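Local coordinates for extracellular fatty acid-binding protein (Gallus gallus, PDB 3SAO) that tightly binds bacterial ferric siderophores, probably as an antibacterial lipocalin, and also binds long-chain fatty acids and lysophosphatidic acid in its beta-barrel, at residues S49-P53 with Q148-V153; M110-Y114 with F128-A132. All blocks are in the same frame, centred on the assembly; numbering follows the deposited sequence. Where two conformers were deposited one is given.

Contact 1 (S49-P53 with Q148-V153); sequences SYAAP and QAACSV. Unlike the reference sequence in segment 148-153: Ala149 (reference Glu), Ala150 (reference Glu). With NKN ((2R)-2-hydroxy-3-(phosphonooxy)propyl tetradecanoate), chain C.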
ATOM      1  N   SER A  49      -9.281   2.465  -2.660  1.00 39.55           N
ATOM      2  CA  SER A  49      -9.851   1.282  -3.288  1.00 42.21           C
ATOM      3  C   SER A  49      -8.737   0.407  -3.822  1.00 40.96           C
ATOM      4  O   SER A  49      -7.847   0.911  -4.488  1.00 43.28           O
ATOM      5  CB  SER A  49     -10.764   1.706  -4.429  1.00 42.72           C
ATOM      6  OG  SER A  49     -11.814   2.491  -3.915  1.00 52.67           O
ATOM      7  N   TYR A  50      -8.730  -0.876  -3.474  1.00 41.38           N
ATOM      8  CA  TYR A  50      -7.628  -1.747  -3.855  1.00 37.32           C
ATOM      9  C   TYR A  50      -8.151  -2.860  -4.768  1.00 39.21           C
ATOM     10  O   TYR A  50      -9.328  -3.235  -4.672  1.00 39.84           O
ATOM     11  CB  TYR A  50      -7.058  -2.436  -2.623  1.00 36.51           C
ATOM     12  CG  TYR A  50      -6.640  -1.534  -1.498  1.00 39.40           C
ATOM     13  CD1 TYR A  50      -5.342  -1.062  -1.420  1.00 43.20           C
ATOM     14  CD2 TYR A  50      -7.516  -1.220  -0.471  1.00 41.99           C
ATOM     15  CE1 TYR A  50      -4.914  -0.285  -0.332  1.00 42.11           C
ATOM     16  CE2 TYR A  50      -7.096  -0.428   0.618  1.00 43.46           C
ATOM     17  CZ  TYR A  50      -5.799   0.009   0.686  1.00 44.90           C
ATOM     18  OH  TYR A  50      -5.386   0.810   1.737  1.00 46.88           O
ATOM     19  N   ALA A  51      -7.261  -3.374  -5.603  1.00 37.74           N
ATOM     20  CA  ALA A  51      -7.470  -4.551  -6.427  1.00 38.57           C
ATOM     21  C   ALA A  51      -6.172  -5.365  -6.469  1.00 37.70           C
ATOM     22  O   ALA A  51      -5.102  -4.887  -6.899  1.00 39.20           O
ATOM     23  CB  ALA A  51      -7.947  -4.093  -7.865  1.00 39.96           C
ATOM     24  N   ALA A  52      -6.248  -6.599  -5.986  1.00 39.35           N
ATOM     25  CA  ALA A  52      -5.082  -7.516  -5.940  1.00 43.47           C
ATOM     26  C   ALA A  52      -5.461  -8.946  -6.318  1.00 44.63           C
ATOM     27  O   ALA A  52      -6.453  -9.477  -5.819  1.00 45.08           O
ATOM     28  CB  ALA A  52      -4.479  -7.490  -4.564  1.00 44.72           C
ATOM     29  N   PRO A  53      -4.663  -9.593  -7.193  1.00 46.61           N
ATOM     30  CA  PRO A  53      -4.897 -11.008  -7.462  1.00 47.65           C
ATOM     31  C   PRO A  53      -4.738 -11.873  -6.229  1.00 46.69           C
ATOM     32  O   PRO A  53      -4.072 -11.468  -5.258  1.00 46.42           O
ATOM     33  CB  PRO A  53      -3.807 -11.381  -8.485  1.00 50.63           C
ATOM     34  CG  PRO A  53      -3.037 -10.146  -8.764  1.00 49.41           C
ATOM     35  CD  PRO A  53      -3.389  -9.115  -7.762  1.00 49.32           C
ATOM     36  N   GLN A 148       0.880  -7.104 -12.627  1.00 49.19           N
ATOM     37  CA  GLN A 148      -0.215  -7.972 -12.997  1.00 50.57           C
ATOM     38  C   GLN A 148      -1.223  -7.112 -13.752  1.00 50.11           C
ATOM     39  O   GLN A 148      -1.432  -5.950 -13.408  1.00 51.85           O
ATOM     40  CB  GLN A 148      -0.852  -8.571 -11.749  1.00 49.34           C
ATOM     41  CG  GLN A 148      -1.323  -7.512 -10.751  1.00 49.42           C
ATOM     42  CD  GLN A 148      -2.792  -7.156 -10.904  1.00 54.04           C
ATOM     43  OE1 GLN A 148      -3.499  -7.689 -11.770  1.00 53.21           O
ATOM     44  NE2 GLN A 148      -3.255  -6.260 -10.054  1.00 50.31           N
ATOM     45  N   ALA A 149      -1.873  -7.695 -14.739  1.00 50.26           N
ATOM     46  CA  ALA A 149      -2.759  -6.910 -15.583  1.00 52.90           C
ATOM     47  C   ALA A 149      -4.203  -7.398 -15.543  1.00 56.98           C
ATOM     48  O   ALA A 149      -5.031  -6.903 -16.304  1.00 63.81           O
ATOM     49  CB  ALA A 149      -2.225  -6.901 -17.011  1.00 51.98           C
ATOM     50  N   ALA A 150      -4.535  -8.320 -14.648  1.00 55.85           N
ATOM     51  CA  ALA A 150      -5.868  -8.944 -14.704  1.00 59.27           C
ATOM     52  C   ALA A 150      -6.819  -8.443 -13.618  1.00 58.19           C
ATOM     53  O   ALA A 150      -8.006  -8.783 -13.616  1.00 59.86           O
ATOM     54  CB  ALA A 150      -5.735 -10.456 -14.618  1.00 61.42           C
ATOM     55  N   CYS A 151      -6.289  -7.677 -12.669  1.00 54.01           N
ATOM     56  CA  CYS A 151      -7.035  -7.257 -11.518  0.50 52.16           C
ATOM     57  C   CYS A 151      -6.958  -5.736 -11.382  1.00 50.71           C
ATOM     58  O   CYS A 151      -5.887  -5.234 -11.051  1.00 49.77           O
ATOM     59  CB  CYS A 151      -6.401  -7.973 -10.329  0.50 52.50           C
ATOM     60  SG  CYS A 151      -7.279  -7.879  -8.804  0.50 48.60           S
ATOM     61  N   SER A 152      -8.072  -5.033 -11.645  1.00 47.07           N
ATOM     62  CA  SER A 152      -8.142  -3.560 -11.620  1.00 47.86           C
ATOM     63  C   SER A 152      -9.209  -3.030 -10.696  1.00 45.98           C
ATOM     64  O   SER A 152     -10.251  -3.622 -10.515  1.00 45.08           O
ATOM     65  CB  SER A 152      -8.465  -3.009 -13.005  1.00 50.34           C
ATOM     66  OG  SER A 152      -7.425  -3.263 -13.906  1.00 58.13           O
ATOM     67  N   VAL A 153      -8.999  -1.825 -10.195  1.00 44.74           N
ATOM     68  CA  VAL A 153     -10.076  -1.130  -9.545  1.00 44.74           C
ATOM     69  C   VAL A 153     -11.152  -0.756 -10.560  1.00 45.42           C
ATOM     70  O   VAL A 153     -10.882  -0.473 -11.725  1.00 45.17           O
ATOM     71  CB  VAL A 153      -9.578   0.118  -8.826  1.00 45.15           C
ATOM     72  CG1 VAL A 153      -8.497  -0.304  -7.768  1.00 43.66           C
ATOM     73  CG2 VAL A 153      -9.044   1.082  -9.820  1.00 45.36           C
TER
HETATM   74  OAA NKN C 161      -3.180   0.847   4.040  1.00 61.99           O
HETATM   75  OAB NKN C 161      -0.808   0.770   3.950  1.00 63.39           O
HETATM   76  PAC NKN C 161      -2.014   1.222   3.175  1.00 49.42           P
HETATM   77  OAD NKN C 161      -2.083   0.763   1.740  1.00 51.02           O
HETATM   78  OAE NKN C 161      -0.232   7.436  -1.359  1.00 76.44           O
HETATM   79  OAF NKN C 161      -1.951   2.819   3.101  1.00 51.19           O
HETATM   80  CAG NKN C 161      -2.859   3.681   2.406  1.00 54.20           C
HETATM   81  CAH NKN C 161      -2.291   5.093   2.295  1.00 62.08           C
HETATM   82  CAI NKN C 161      -2.286   5.735   0.897  1.00 68.87           C
HETATM   83  OAJ NKN C 161      -1.033   6.401   0.625  1.00 71.76           O
HETATM   84  CAK NKN C 161      -0.811   7.542  -0.277  1.00 74.00           C
HETATM   85  CAL NKN C 161      -1.229   8.920   0.165  1.00 71.56           C
HETATM   86  CAM NKN C 161       0.003   9.813   0.218  1.00 71.15           C
HETATM   87  CAN NKN C 161      -0.256  11.111   0.974  1.00 69.56           C
HETATM   88  CAO NKN C 161      -1.628  11.124   1.646  1.00 67.66           C
HETATM   89  OAY NKN C 161      -3.101   5.914   3.140  1.00 74.60           O
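Ala51 is where strand 45-52 and the C-terminal segment 148-153 press together. Its methyl CB sits 3.3 Å from the carbonyl carbon C of Ser152 and, beyond that, meets a branch of Val153, with CB and CG1 3.8 Å apart. The same CG1 reaches on to the backbone O of Ser49. On the other flank the sulfur of Cys151, in one of its two conformers, lies along the backbone of Ala52. No hydrogen bond joins the two segments, which meet through van der Waals packing alone; the disulfide of Cys151 goes to Cys58, just ahead of the neighbouring strand 59-66. Toward solvent the fit is looser: Pro53 lays CG and CD against the amide of Gln148, CD to NE2 3.7 Å, while the turn through Ala149 and Ala150 is exposed. That turn is braced from within, because Gln148 folds back and its NE2 donates to Cys151 O (3.0 Å) while its OE1 accepts from Cys151 N (2.9 Å). Tyr50 points the opposite way, into the barrel, where its OH makes a weak bond to the ligand phosphate. A C-terminal tail tied by a disulfide to the barrel wall is a familiar feature of the lipocalin fold.

Contact 2 (M110-Y114 with F128-A132); sequences MMRLY and FRKLA. With NKN ((2R)-2-hydroxy-3-(phosphonooxy)propyl tetradecanoate), chain C.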
ATOM      1  N   MET A 110       3.663  -3.461   8.451  1.00 44.97           N
ATOM      2  CA  MET A 110       4.166  -3.623   7.088  1.00 46.34           C
ATOM      3  C   MET A 110       4.515  -2.269   6.511  1.00 43.87           C
ATOM      4  O   MET A 110       3.852  -1.285   6.775  1.00 47.11           O
ATOM      5  CB  MET A 110       3.131  -4.313   6.205  1.00 47.28           C
ATOM      6  CG  MET A 110       3.685  -4.703   4.828  1.00 52.24           C
ATOM      7  SD  MET A 110       2.527  -5.709   3.922  1.00 63.19           S
ATOM      8  CE  MET A 110       2.601  -7.265   4.831  1.00 58.62           C
ATOM      9  N   MET A 111       5.576  -2.220   5.734  1.00 42.65           N
ATOM     10  CA  MET A 111       5.893  -1.071   4.942  1.00 41.21           C
ATOM     11  C   MET A 111       5.450  -1.329   3.531  1.00 42.40           C
ATOM     12  O   MET A 111       5.657  -2.436   3.000  1.00 42.77           O
ATOM     13  CB  MET A 111       7.385  -0.818   4.968  1.00 42.91           C
ATOM     14  CG  MET A 111       7.853  -0.343   6.288  1.00 50.58           C
ATOM     15  SD  MET A 111       9.594   0.142   6.276  1.00 58.84           S
ATOM     16  CE  MET A 111       9.725   1.341   4.952  1.00 33.40           C
ATOM     17  N   ARG A 112       4.913  -0.297   2.899  1.00 44.57           N
ATOM     18  CA  ARG A 112       4.509  -0.372   1.502  1.00 42.53           C
ATOM     19  C   ARG A 112       5.079   0.798   0.654  1.00 40.36           C
ATOM     20  O   ARG A 112       5.215   1.907   1.115  1.00 42.43           O
ATOM     21  CB  ARG A 112       2.990  -0.386   1.401  1.00 43.74           C
ATOM     22  CG  ARG A 112       2.301  -1.474   2.160  1.00 46.89           C
ATOM     23  CD  ARG A 112       0.806  -1.447   1.904  1.00 46.99           C
ATOM     24  NE  ARG A 112       0.217  -2.705   2.334  1.00 53.40           N
ATOM     25  CZ  ARG A 112      -0.182  -2.970   3.571  1.00 53.71           C
ATOM     26  NH1 ARG A 112      -0.122  -2.038   4.509  1.00 54.54           N
ATOM     27  NH2 ARG A 112      -0.633  -4.179   3.869  1.00 58.55           N
ATOM     28  N   LEU A 113       5.450   0.526  -0.589  1.00 39.08           N
ATOM     29  CA  LEU A 113       5.851   1.587  -1.515  1.00 40.24           C
ATOM     30  C   LEU A 113       4.757   1.764  -2.564  1.00 40.05           C
ATOM     31  O   LEU A 113       4.494   0.851  -3.359  1.00 40.05           O
ATOM     32  CB  LEU A 113       7.176   1.235  -2.202  1.00 40.94           C
ATOM     33  CG  LEU A 113       7.719   2.160  -3.278  1.00 41.55           C
ATOM     34  CD1 LEU A 113       7.929   3.613  -2.757  1.00 40.13           C
ATOM     35  CD2 LEU A 113       9.036   1.542  -3.836  1.00 41.35           C
ATOM     36  N   TYR A 114       4.132   2.932  -2.553  1.00 38.92           N
ATOM     37  CA  TYR A 114       3.224   3.381  -3.591  1.00 40.96           C
ATOM     38  C   TYR A 114       4.016   4.045  -4.731  1.00 42.50           C
ATOM     39  O   TYR A 114       4.908   4.854  -4.483  1.00 42.65           O
ATOM     40  CB  TYR A 114       2.207   4.374  -3.009  1.00 43.15           C
ATOM     41  CG  TYR A 114       1.064   3.730  -2.265  1.00 41.95           C
ATOM     42  CD1 TYR A 114      -0.245   3.824  -2.749  1.00 44.87           C
ATOM     43  CD2 TYR A 114       1.266   3.058  -1.081  1.00 42.14           C
ATOM     44  CE1 TYR A 114      -1.304   3.225  -2.093  1.00 48.72           C
ATOM     45  CE2 TYR A 114       0.179   2.436  -0.406  1.00 47.99           C
ATOM     46  CZ  TYR A 114      -1.088   2.533  -0.935  1.00 47.02           C
ATOM     47  OH  TYR A 114      -2.158   1.929  -0.340  1.00 47.95           O
ATOM     48  N   PHE A 128      12.800   3.744  -0.076  1.00 43.42           N
ATOM     49  CA  PHE A 128      12.063   2.651   0.581  1.00 42.77           C
ATOM     50  C   PHE A 128      13.022   1.687   1.299  1.00 41.34           C
ATOM     51  O   PHE A 128      12.827   1.365   2.489  1.00 39.67           O
ATOM     52  CB  PHE A 128      11.233   1.901  -0.438  1.00 41.10           C
ATOM     53  CG  PHE A 128      10.416   0.789   0.140  1.00 43.34           C
ATOM     54  CD1 PHE A 128       9.263   1.053   0.885  1.00 43.33           C
ATOM     55  CD2 PHE A 128      10.749  -0.513  -0.118  1.00 46.08           C
ATOM     56  CE1 PHE A 128       8.507  -0.009   1.423  1.00 45.29           C
ATOM     57  CE2 PHE A 128      10.011  -1.559   0.416  1.00 46.39           C
ATOM     58  CZ  PHE A 128       8.887  -1.299   1.176  1.00 49.02           C
ATOM     59  N   ARG A 129      14.039   1.218   0.567  1.00 44.00           N
ATOM     60  CA  ARG A 129      15.016   0.264   1.128  1.00 46.24           C
ATOM     61  C   ARG A 129      15.793   0.869   2.314  1.00 48.07           C
ATOM     62  O   ARG A 129      15.949   0.217   3.352  1.00 47.41           O
ATOM     63  CB  ARG A 129      15.962  -0.277   0.048  1.00 47.26           C
ATOM     64  CG  ARG A 129      15.326  -1.276  -0.928  1.00 50.40           C
ATOM     65  CD  ARG A 129      16.362  -1.978  -1.796  1.00 56.43           C
ATOM     66  NE  ARG A 129      15.736  -2.990  -2.644  1.00 60.67           N
ATOM     67  CZ  ARG A 129      15.386  -4.214  -2.241  1.00 63.15           C
ATOM     68  NH1 ARG A 129      15.632  -4.630  -1.009  1.00 59.62           N
ATOM     69  NH2 ARG A 129      14.804  -5.040  -3.096  1.00 64.60           N
ATOM     70  N   LYS A 130      16.195   2.129   2.186  1.00 47.98           N
ATOM     71  CA  LYS A 130      16.768   2.890   3.298  1.00 48.69           C
ATOM     72  C   LYS A 130      15.897   2.937   4.539  1.00 46.03           C
ATOM     73  O   LYS A 130      16.349   2.645   5.642  1.00 47.39           O
ATOM     74  CB  LYS A 130      17.057   4.327   2.884  1.00 50.38           C
ATOM     75  CG  LYS A 130      17.781   5.126   3.943  1.00 56.38           C
ATOM     76  CD  LYS A 130      18.203   6.498   3.452  1.00 60.97           C
ATOM     77  CE  LYS A 130      17.006   7.410   3.264  1.00 63.87           C
ATOM     78  NZ  LYS A 130      17.424   8.811   2.989  1.00 72.54           N
ATOM     79  N   LEU A 131      14.658   3.371   4.385  1.00 42.66           N
ATOM     80  CA  LEU A 131      13.778   3.438   5.535  1.00 43.60           C
ATOM     81  C   LEU A 131      13.407   2.057   6.097  1.00 41.38           C
ATOM     82  O   LEU A 131      13.242   1.934   7.310  1.00 42.77           O
ATOM     83  CB  LEU A 131      12.529   4.225   5.190  1.00 42.74           C
ATOM     84  CG  LEU A 131      12.797   5.702   4.878  1.00 42.29           C
ATOM     85  CD1 LEU A 131      11.502   6.381   4.429  1.00 43.67           C
ATOM     86  CD2 LEU A 131      13.440   6.435   6.069  1.00 49.05           C
ATOM     87  N   ALA A 132      13.224   1.055   5.226  1.00 42.84           N
ATOM     88  CA  ALA A 132      13.073  -0.349   5.656  1.00 41.32           C
ATOM     89  C   ALA A 132      14.254  -0.800   6.494  1.00 43.82           C
ATOM     90  O   ALA A 132      14.097  -1.374   7.587  1.00 44.48           O
ATOM     91  CB  ALA A 132      12.895  -1.274   4.442  1.00 43.20           C
TER
HETATM   92  OAA NKN C 161      -3.180   0.847   4.040  1.00 61.99           O
HETATM   93  OAB NKN C 161      -0.808   0.770   3.950  1.00 63.39           O
HETATM   94  PAC NKN C 161      -2.014   1.222   3.175  1.00 49.42           P
HETATM   95  OAD NKN C 161      -2.083   0.763   1.740  1.00 51.02           O
HETATM   96  OAE NKN C 161      -0.232   7.436  -1.359  1.00 76.44           O
HETATM   97  OAF NKN C 161      -1.951   2.819   3.101  1.00 51.19           O
HETATM   98  CAG NKN C 161      -2.859   3.681   2.406  1.00 54.20           C
HETATM   99  CAH NKN C 161      -2.291   5.093   2.295  1.00 62.08           C
HETATM  100  CAI NKN C 161      -2.286   5.735   0.897  1.00 68.87           C
HETATM  101  OAJ NKN C 161      -1.033   6.401   0.625  1.00 71.76           O
HETATM  102  CAK NKN C 161      -0.811   7.542  -0.277  1.00 74.00           C
HETATM  103  CAL NKN C 161      -1.229   8.920   0.165  1.00 71.56           C
HETATM  104  CAM NKN C 161       0.003   9.813   0.218  1.00 71.15           C
HETATM  105  CAN NKN C 161      -0.256  11.111   0.974  1.00 69.56           C
HETATM  106  CAO NKN C 161      -1.628  11.124   1.646  1.00 67.66           C
HETATM  107  OAY NKN C 161      -3.101   5.914   3.140  1.00 74.60           O
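Phe128 of helix 122-133 lays its ring against strand 106-115, and Leu113 meets it over one face: a CH-pi contact with CB 4.0 Å from the ring centroid and 23° off the normal. CE1 of Phe128 lies 3.6 Å from C of Arg112 and also meets CB of Met111, while the carbonyl carbon of Met111 lies at the ring edge. One turn further along the helix, Leu131 and Ala132 meet the side chain of Met111. That chain runs straight out to the sulfur and then bends (chi3 54°), which brings CE to 3.5 Å from the backbone N of Ala132 and against CB of Leu131; SD rests against CA of Ala132, with the methyl slightly farther off.

A second shell holds these groups in place. Phe128 is backed by Val142 of strand 142-144, Tyr137 packs on both Met111 and Ala132, and Val96 and Phe98 of the neighbouring strand flank Met111. Segments 110-114 and 128-132 run nearly antiparallel (168°), their axes 9.8 Å apart at closest approach.

Because side chains alternate along the strand, Arg112 and Tyr114 turn into the barrel as Met111 and Leu113 turn to the helix. Arg112 NH1 donates to phosphate oxygen OAB of the ligand at 2.9 Å, OAB lying obliquely to the guanidinium plane. The hydroxyl of Tyr114 is modelled so close to OAD that the distance is doubtful; OAD lies at the ring edge, in plane, while ester oxygen OAJ covers one face. Lys82 adds another hydrogen bond to the ligand. One strand thus serves two surfaces, a helix-covered hydrophobic outside and a ligand-binding inside, as in the lipocalin beta-barrel with its C-terminal helix packed against the wall.

Overall arrangement
Contacts 1 and 2 lie on opposite sides of the chain's centre, their own centres about 21 Å apart, yet both build on the same antiparallel barrel sheet. Along the chain the order is 49-53, then 110-114 and 128-132, and finally 148-153, so contact 2 falls wholly between the two halves of contact 1. Each presses an outer element on the barrel, the C-terminal tail in one case and helix 122-133 in the other. Inside, the two meet: CE1 of Tyr50 packs 3.5 Å from OH of Tyr114, and both residues reach the phosphate of the bound lysophosphatidic acid. Ligand-binding residues thus come from strands 45-52 and 106-115, whose outer faces carry the tail and the helix; Lys82, on strand 82-89, also bonds the ligand.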